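Local coordinates for protein bacterioferritin (Mycobacterium tuberculosis, PDB 3UOI) that probably stores iron, oxidising ferrous iron with dioxygen at a ferroxidase centre and laying down the ferric mineral inside a haem-containing shell of 24 subunits, at residues L13-T18 / L100-P105; M54-E59 / V126-E131. One frame throughout, in Å; residues are numbered along the deposited sequence.

Contact 1 (L13-T18 / L100-P105)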
loop_
_atom_site.group_PDB
_atom_site.type_symbol
_atom_site.label_atom_id
_atom_site.label_comp_id
_atom_site.label_asym_id
_atom_site.label_seq_id
_atom_site.Cartn_x
_atom_site.Cartn_y
_atom_site.Cartn_z
ATOM N N LEU A 13 36.440 -36.172 22.542
ATOM C CA LEU A 13 35.998 -35.055 21.791
ATOM C C LEU A 13 36.874 -34.854 20.596
ATOM O O LEU A 13 36.386 -34.723 19.525
ATOM C CB LEU A 13 35.937 -33.806 22.684
ATOM C CG LEU A 13 34.745 -33.690 23.652
ATOM C CD1 LEU A 13 34.746 -32.499 24.572
ATOM C CD2 LEU A 13 33.464 -33.771 22.923
ATOM N N ASN A 14 38.171 -34.891 20.793
ATOM C CA ASN A 14 39.120 -34.723 19.710
ATOM C C ASN A 14 39.049 -35.844 18.690
ATOM O O ASN A 14 39.277 -35.648 17.559
ATOM C CB ASN A 14 40.534 -34.474 20.176
ATOM C CG ASN A 14 40.841 -33.048 20.294
ATOM O OD1 ASN A 14 40.770 -32.327 19.342
ATOM N ND2 ASN A 14 41.208 -32.630 21.457
ATOM N N GLU A 15 38.739 -37.016 19.185
ATOM C CA GLU A 15 38.569 -38.156 18.350
ATOM C C GLU A 15 37.393 -37.939 17.423
ATOM O O GLU A 15 37.450 -38.249 16.295
ATOM C CB GLU A 15 38.288 -39.379 19.201
ATOM C CG GLU A 15 39.453 -40.225 19.481
ATOM C CD GLU A 15 39.063 -41.469 20.200
ATOM O OE1 GLU A 15 39.433 -41.595 21.355
ATOM O OE2 GLU A 15 38.382 -42.304 19.599
ATOM N N GLN A 16 36.304 -37.444 17.989
ATOM C CA GLN A 16 35.075 -37.193 17.269
ATOM C C GLN A 16 35.270 -36.062 16.310
ATOM O O GLN A 16 34.758 -36.087 15.233
ATOM C CB GLN A 16 33.881 -37.049 18.178
ATOM C CG GLN A 16 32.570 -36.882 17.496
ATOM C CD GLN A 16 32.150 -38.047 16.627
ATOM O OE1 GLN A 16 32.538 -39.171 16.822
ATOM N NE2 GLN A 16 31.377 -37.743 15.639
ATOM N N LEU A 17 36.032 -35.077 16.731
ATOM C CA LEU A 17 36.323 -33.954 15.895
ATOM C C LEU A 17 37.066 -34.429 14.660
ATOM O O LEU A 17 36.731 -34.063 13.592
ATOM C CB LEU A 17 37.165 -32.935 16.647
ATOM C CG LEU A 17 37.780 -31.829 15.798
ATOM C CD1 LEU A 17 36.733 -31.139 14.948
ATOM C CD2 LEU A 17 38.491 -30.833 16.600
ATOM N N THR A 18 38.054 -35.281 14.839
ATOM C CA THR A 18 38.838 -35.805 13.744
ATOM C C THR A 18 37.862 -36.547 12.768
ATOM O O THR A 18 37.911 -36.406 11.572
ATOM C CB THR A 18 40.004 -36.707 14.249
ATOM O OG1 THR A 18 41.100 -35.918 14.683
ATOM C CG2 THR A 18 40.478 -37.682 13.212
ATOM N N LEU A 100 28.978 -44.191 15.596
ATOM C CA LEU A 100 28.127 -44.799 16.560
ATOM C C LEU A 100 28.956 -45.696 17.470
ATOM O O LEU A 100 28.837 -45.636 18.631
ATOM C CB LEU A 100 27.009 -45.536 15.889
ATOM C CG LEU A 100 25.980 -44.726 15.130
ATOM C CD1 LEU A 100 24.962 -45.670 14.600
ATOM C CD2 LEU A 100 25.343 -43.723 15.990
ATOM N N ASN A 101 29.871 -46.450 16.908
ATOM C CA ASN A 101 30.698 -47.315 17.679
ATOM C C ASN A 101 31.517 -46.536 18.721
ATOM O O ASN A 101 31.645 -46.979 19.806
ATOM C CB ASN A 101 31.587 -48.123 16.759
ATOM C CG ASN A 101 30.811 -49.165 15.912
ATOM O OD1 ASN A 101 31.410 -49.827 15.097
ATOM N ND2 ASN A 101 29.524 -49.294 16.104
ATOM N N ARG A 102 32.083 -45.407 18.365
ATOM C CA ARG A 102 32.760 -44.552 19.311
ATOM C C ARG A 102 31.891 -43.783 20.327
ATOM O O ARG A 102 32.226 -43.695 21.437
ATOM C CB ARG A 102 33.766 -43.612 18.597
ATOM C CG ARG A 102 34.224 -42.461 19.439
ATOM C CD ARG A 102 35.142 -41.502 18.718
ATOM N NE ARG A 102 34.532 -40.948 17.542
ATOM C CZ ARG A 102 34.642 -41.457 16.334
ATOM N NH1 ARG A 102 35.368 -42.522 16.115
ATOM N NH2 ARG A 102 34.035 -40.908 15.352
ATOM N N LEU A 103 30.816 -43.186 19.881
ATOM C CA LEU A 103 29.871 -42.448 20.696
ATOM C C LEU A 103 28.991 -43.214 21.714
ATOM O O LEU A 103 28.625 -42.669 22.714
ATOM C CB LEU A 103 29.044 -41.498 19.858
ATOM C CG LEU A 103 29.918 -40.514 19.109
ATOM C CD1 LEU A 103 29.139 -39.411 18.623
ATOM C CD2 LEU A 103 31.026 -40.048 19.950
ATOM N N LYS A 104 28.612 -44.447 21.391
ATOM C CA LYS A 104 27.712 -45.125 22.286
ATOM C C LYS A 104 28.382 -45.324 23.640
ATOM O O LYS A 104 27.898 -44.897 24.615
ATOM C CB LYS A 104 27.284 -46.438 21.736
ATOM C CG LYS A 104 26.239 -46.444 20.661
ATOM C CD LYS A 104 26.392 -47.736 19.959
ATOM C CE LYS A 104 25.185 -48.182 19.246
ATOM N NZ LYS A 104 25.087 -49.649 19.332
ATOM N N PRO A 105 29.558 -45.905 23.660
ATOM C CA PRO A 105 30.345 -46.018 24.886
ATOM C C PRO A 105 30.785 -44.663 25.449
ATOM O O PRO A 105 30.719 -44.427 26.598
ATOM C CB PRO A 105 31.518 -46.862 24.440
ATOM C CG PRO A 105 31.388 -46.965 23.007
ATOM C CD PRO A 105 30.063 -46.803 22.636
#

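Contact 2 (M54-E59 / V126-E131). With HEM (protoporphyrin IX containing Fe), chain B.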
loop_
_atom_site.group_PDB
_atom_site.type_symbol
_atom_site.label_atom_id
_atom_site.label_comp_id
_atom_site.label_asym_id
_atom_site.label_seq_id
_atom_site.Cartn_x
_atom_site.Cartn_y
_atom_site.Cartn_z
ATOM N N MET A 54 30.188 -30.220 9.060
ATOM C CA MET A 54 31.001 -29.039 9.318
ATOM C C MET A 54 30.496 -28.326 10.565
ATOM O O MET A 54 31.284 -27.870 11.395
ATOM C CB MET A 54 30.970 -28.092 8.118
ATOM C CG MET A 54 31.956 -28.451 7.018
ATOM S SD MET A 54 32.007 -27.219 5.702
ATOM C CE MET A 54 31.859 -28.265 4.255
ATOM N N ARG A 55 29.176 -28.235 10.692
ATOM C CA ARG A 55 28.561 -27.602 11.850
ATOM C C ARG A 55 28.903 -28.383 13.111
ATOM O O ARG A 55 29.164 -27.803 14.165
ATOM C CB ARG A 55 27.044 -27.519 11.674
ATOM C CG ARG A 55 26.560 -26.214 11.061
ATOM C CD ARG A 55 25.072 -26.013 11.295
ATOM N NE ARG A 55 24.264 -26.927 10.495
ATOM C CZ ARG A 55 24.170 -26.876 9.170
ATOM N NH1 ARG A 55 24.836 -25.953 8.492
ATOM N NH2 ARG A 55 23.411 -27.750 8.523
ATOM N N HIS A 56 28.902 -29.708 12.994
ATOM C CA HIS A 56 29.238 -30.580 14.120
ATOM C C HIS A 56 30.701 -30.314 14.561
ATOM O O HIS A 56 30.982 -30.235 15.715
ATOM C CB HIS A 56 29.087 -32.031 13.759
ATOM C CG HIS A 56 27.690 -32.518 13.730
ATOM N ND1 HIS A 56 27.320 -33.621 13.016
ATOM C CD2 HIS A 56 26.578 -32.069 14.336
ATOM C CE1 HIS A 56 26.043 -33.837 13.193
ATOM N NE2 HIS A 56 25.565 -32.908 13.983
ATOM N N ALA A 57 31.590 -30.144 13.590
ATOM C CA ALA A 57 32.989 -29.863 13.854
ATOM C C ALA A 57 33.124 -28.531 14.608
ATOM O O ALA A 57 33.771 -28.468 15.623
ATOM C CB ALA A 57 33.735 -29.843 12.627
ATOM N N GLU A 58 32.440 -27.509 14.162
ATOM C CA GLU A 58 32.488 -26.249 14.887
ATOM C C GLU A 58 31.939 -26.389 16.302
ATOM O O GLU A 58 32.487 -25.878 17.211
ATOM C CB GLU A 58 31.688 -25.176 14.168
ATOM C CG GLU A 58 31.482 -23.895 14.954
ATOM C CD GLU A 58 31.090 -22.699 14.107
ATOM O OE1 GLU A 58 30.539 -22.887 13.052
ATOM O OE2 GLU A 58 31.333 -21.590 14.513
ATOM N N GLU A 59 30.849 -27.093 16.464
ATOM C CA GLU A 59 30.277 -27.247 17.777
ATOM C C GLU A 59 31.223 -27.938 18.750
ATOM O O GLU A 59 31.380 -27.502 19.842
ATOM C CB GLU A 59 28.907 -27.897 17.700
ATOM C CG GLU A 59 27.963 -26.976 16.996
ATOM C CD GLU A 59 26.575 -27.477 16.787
ATOM O OE1 GLU A 59 26.086 -28.342 17.508
ATOM O OE2 GLU A 59 25.951 -26.935 15.885
ATOM N N VAL A 126 24.797 -38.267 17.710
ATOM C CA VAL A 126 24.377 -39.608 17.533
ATOM C C VAL A 126 23.015 -39.680 16.883
ATOM O O VAL A 126 22.791 -40.500 16.024
ATOM C CB VAL A 126 24.322 -40.380 18.848
ATOM C CG1 VAL A 126 23.294 -41.444 18.739
ATOM C CG2 VAL A 126 25.660 -40.961 19.176
ATOM N N ALA A 127 22.110 -38.807 17.315
ATOM C CA ALA A 127 20.789 -38.807 16.727
ATOM C C ALA A 127 20.854 -38.453 15.230
ATOM O O ALA A 127 20.256 -39.109 14.373
ATOM C CB ALA A 127 19.873 -37.906 17.473
ATOM N N ASP A 128 21.652 -37.442 14.944
ATOM C CA ASP A 128 21.814 -36.998 13.598
ATOM C C ASP A 128 22.416 -38.095 12.725
ATOM O O ASP A 128 21.928 -38.349 11.665
ATOM C CB ASP A 128 22.670 -35.741 13.526
ATOM C CG ASP A 128 22.075 -34.537 14.273
ATOM O OD1 ASP A 128 22.801 -33.579 14.536
ATOM O OD2 ASP A 128 20.916 -34.553 14.623
ATOM N N GLU A 129 23.451 -38.762 13.215
ATOM C CA GLU A 129 24.099 -39.826 12.487
ATOM C C GLU A 129 23.123 -40.967 12.247
ATOM O O GLU A 129 23.176 -41.577 11.253
ATOM C CB GLU A 129 25.366 -40.323 13.164
ATOM C CG GLU A 129 26.371 -39.291 13.522
ATOM C CD GLU A 129 27.000 -38.652 12.312
ATOM O OE1 GLU A 129 28.174 -38.896 12.072
ATOM O OE2 GLU A 129 26.308 -37.931 11.609
ATOM N N GLU A 130 22.258 -41.245 13.192
ATOM C CA GLU A 130 21.289 -42.305 13.011
ATOM C C GLU A 130 20.351 -41.976 11.833
ATOM O O GLU A 130 20.092 -42.793 10.970
ATOM C CB GLU A 130 20.515 -42.573 14.298
ATOM C CG GLU A 130 21.340 -42.975 15.493
ATOM C CD GLU A 130 20.525 -43.324 16.723
ATOM O OE1 GLU A 130 19.543 -42.705 16.963
ATOM O OE2 GLU A 130 20.859 -44.190 17.438
ATOM N N GLU A 131 19.929 -40.726 11.799
ATOM C CA GLU A 131 19.111 -40.261 10.688
ATOM C C GLU A 131 19.860 -40.444 9.390
ATOM O O GLU A 131 19.345 -40.986 8.458
ATOM C CB GLU A 131 18.688 -38.800 10.876
ATOM C CG GLU A 131 17.714 -38.622 11.989
ATOM C CD GLU A 131 16.780 -37.430 11.856
ATOM O OE1 GLU A 131 16.776 -36.735 10.846
ATOM O OE2 GLU A 131 16.019 -37.205 12.798
HETATM C CHA HEM B . 30.278 -23.337 4.841
HETATM C CHB HEM B . 33.151 -25.700 1.792
HETATM C CHC HEM B . 35.775 -27.219 5.548
HETATM C CHD HEM B . 33.054 -24.670 8.626
HETATM C C1A HEM B . 30.901 -23.687 3.662
HETATM C C2A HEM B . 30.694 -23.155 2.336
HETATM C C3A HEM B . 31.500 -23.850 1.507
HETATM C C4A HEM B . 32.219 -24.808 2.264
HETATM C CMA HEM B . 31.697 -23.679 -0.007
HETATM C CAA HEM B . 29.695 -21.998 2.043
HETATM C CBA HEM B . 30.185 -20.763 2.816
HETATM C CGA HEM B . 30.189 -19.448 2.046
HETATM O O1A HEM B . 30.963 -18.479 2.390
HETATM O O2A HEM B . 29.393 -19.343 1.074
HETATM C C1B HEM B . 34.092 -26.376 2.550
HETATM C C2B HEM B . 35.033 -27.377 2.060
HETATM C C3B HEM B . 35.774 -27.786 3.083
HETATM C C4B HEM B . 35.299 -27.068 4.265
HETATM C CMB HEM B . 35.213 -27.869 0.599
HETATM C CAB HEM B . 36.901 -28.848 2.928
HETATM C CBB HEM B . 37.406 -29.468 3.988
HETATM C C1C HEM B . 35.303 -26.680 6.738
HETATM C C2C HEM B . 35.781 -27.003 8.080
HETATM C C3C HEM B . 35.029 -26.259 8.919
HETATM C C4C HEM B . 34.024 -25.526 8.159
HETATM C CMC HEM B . 36.943 -27.979 8.425
HETATM C CAC HEM B . 35.129 -26.192 10.443
HETATM C CBC HEM B . 34.027 -25.749 11.057
HETATM C C1D HEM B . 32.014 -24.153 7.893
HETATM C C2D HEM B . 30.870 -23.500 8.465
HETATM C C3D HEM B . 30.037 -23.104 7.261
HETATM C C4D HEM B . 30.750 -23.540 6.128
HETATM C CMD HEM B . 30.587 -23.195 9.975
HETATM C CAD HEM B . 28.723 -22.350 7.218
HETATM C CBD HEM B . 27.654 -23.372 7.568
HETATM C CGD HEM B . 26.342 -22.673 7.364
HETATM O O1D HEM B . 26.229 -21.838 6.411
HETATM O O2D HEM B . 25.427 -22.945 8.162
HETATM N NA HEM B . 31.811 -24.696 3.550
HETATM N NB HEM B . 34.252 -26.220 3.907
HETATM N NC HEM B . 34.253 -25.795 6.867
HETATM N ND HEM B . 31.918 -24.240 6.514
HETATM FE FE HEM B . 33.015 -25.228 5.290
#

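Contact 1 (L13-T18 / L100-P105)
R102 meets the amide oxygen of Q16 side-on, with two of its nitrogens converging on one acceptor. NE lies 2.8 Å and NH2 2.7 Å from Q16 OE1, and both N-H...O angles are bent, near 141°, as expected when two divergent N-H groups share an atom. OE1 sits at the guanidinium edge, close to its plane, but the amide is turned 34° against that plane, so NH2 approaches from above the carbonyl plane while NE is tilted less. Q16 CG stands opposite the backbone N, beside the carbonyl carbon, and the bend at chi2 carries OE1 over to the facing helix. There the methyl CD2 of L103 lies against OE1 at 3.6 Å, a van der Waals contact. E15 flanks the arginine stem: its OE2 lies 3.5 Å from R102 CD, whereas OE2 to R102 NE is 4.6 Å, beyond a salt bridge, though the opposite charges may still attract. Q16 NE2 is hydrogen-bonded to E20, a predicted iron ligand, consistent with a second-shell position for the arginine-held amide. With segment axes 10.9 Å apart and running at 157°, the arrangement is an antiparallel pairing within the ferritin-like four-helix bundle.

Contact 2 (M54-E59 / V126-E131)
H56 reaches D128 through NE2, which donates to OD1 over 2.9 Å with an N-H...O angle of 151°. The bond is an edge-on one: OD1 lies only 5° out of the imidazole plane, and the carboxylate is turned just 10° from the ring, so the two flat groups are nearly coplanar. OD1 accepts with its anti lone pair, the one directed away from OD2. E129 also comes to the ring edge, its OE2 4.4 Å from H56 CE1, which is proximity without a hydrogen bond.

At the other ring nitrogen, ND1 is hydrogen-bonded to E53, so both ring nitrogens have carboxylate partners and rotation of the ring is restrained. H56, E53 and E129 are predicted iron ligands, and the grouping matches the diiron ferroxidase centre inside the ferritin-like four-helix bundle, where helices 40-66 and 116-146 each contribute ligands.

Helix 40-66 also serves a second metal. M54 SD binds the haem iron at 2.3 Å, and M54 of a neighbouring subunit is the other axial ligand, so one haem lies across the subunit pair. The M54 chain runs out extended at chi2, placing SD over the porphyrin, and turns at chi3, laying CE over the porphyrin as well. R55 NH1 is 3.1 Å from propionate oxygen O2D, which lies at the guanidinium edge, while R55 NH2 makes a salt bridge to D52. E58 also lines the haem pocket, with OE1 3.1 Å from the haem methyl CMD, and in the outer layer its OE2 forms salt bridges with K32 and R47 of that same neighbouring subunit.

How the contacts relate
Between them the two contacts sample all four long helices: contact 1 pairs 7-36 with 85-112, contact 2 pairs 40-66 with 116-146. Their centres are 11 Å apart and they touch by packing, L103 CB to V126 CG2 at 3.5 Å and L17 CD1 to A57 CB at 4.0 Å. Contact 2 is the more central, 7 Å from the chain centre against 11 Å, and mostly buried; contact 1 is partly buried. The chemistry differs accordingly: 13-18/100-105 relies on an arginine–amide grip beside the predicted iron site, whereas 54-59/126-131 is joined by a histidine–carboxylate bond among predicted iron ligands, with the haem ligand on the outer side of 54-59. E20 links them, bonded to Q16 and touching H56.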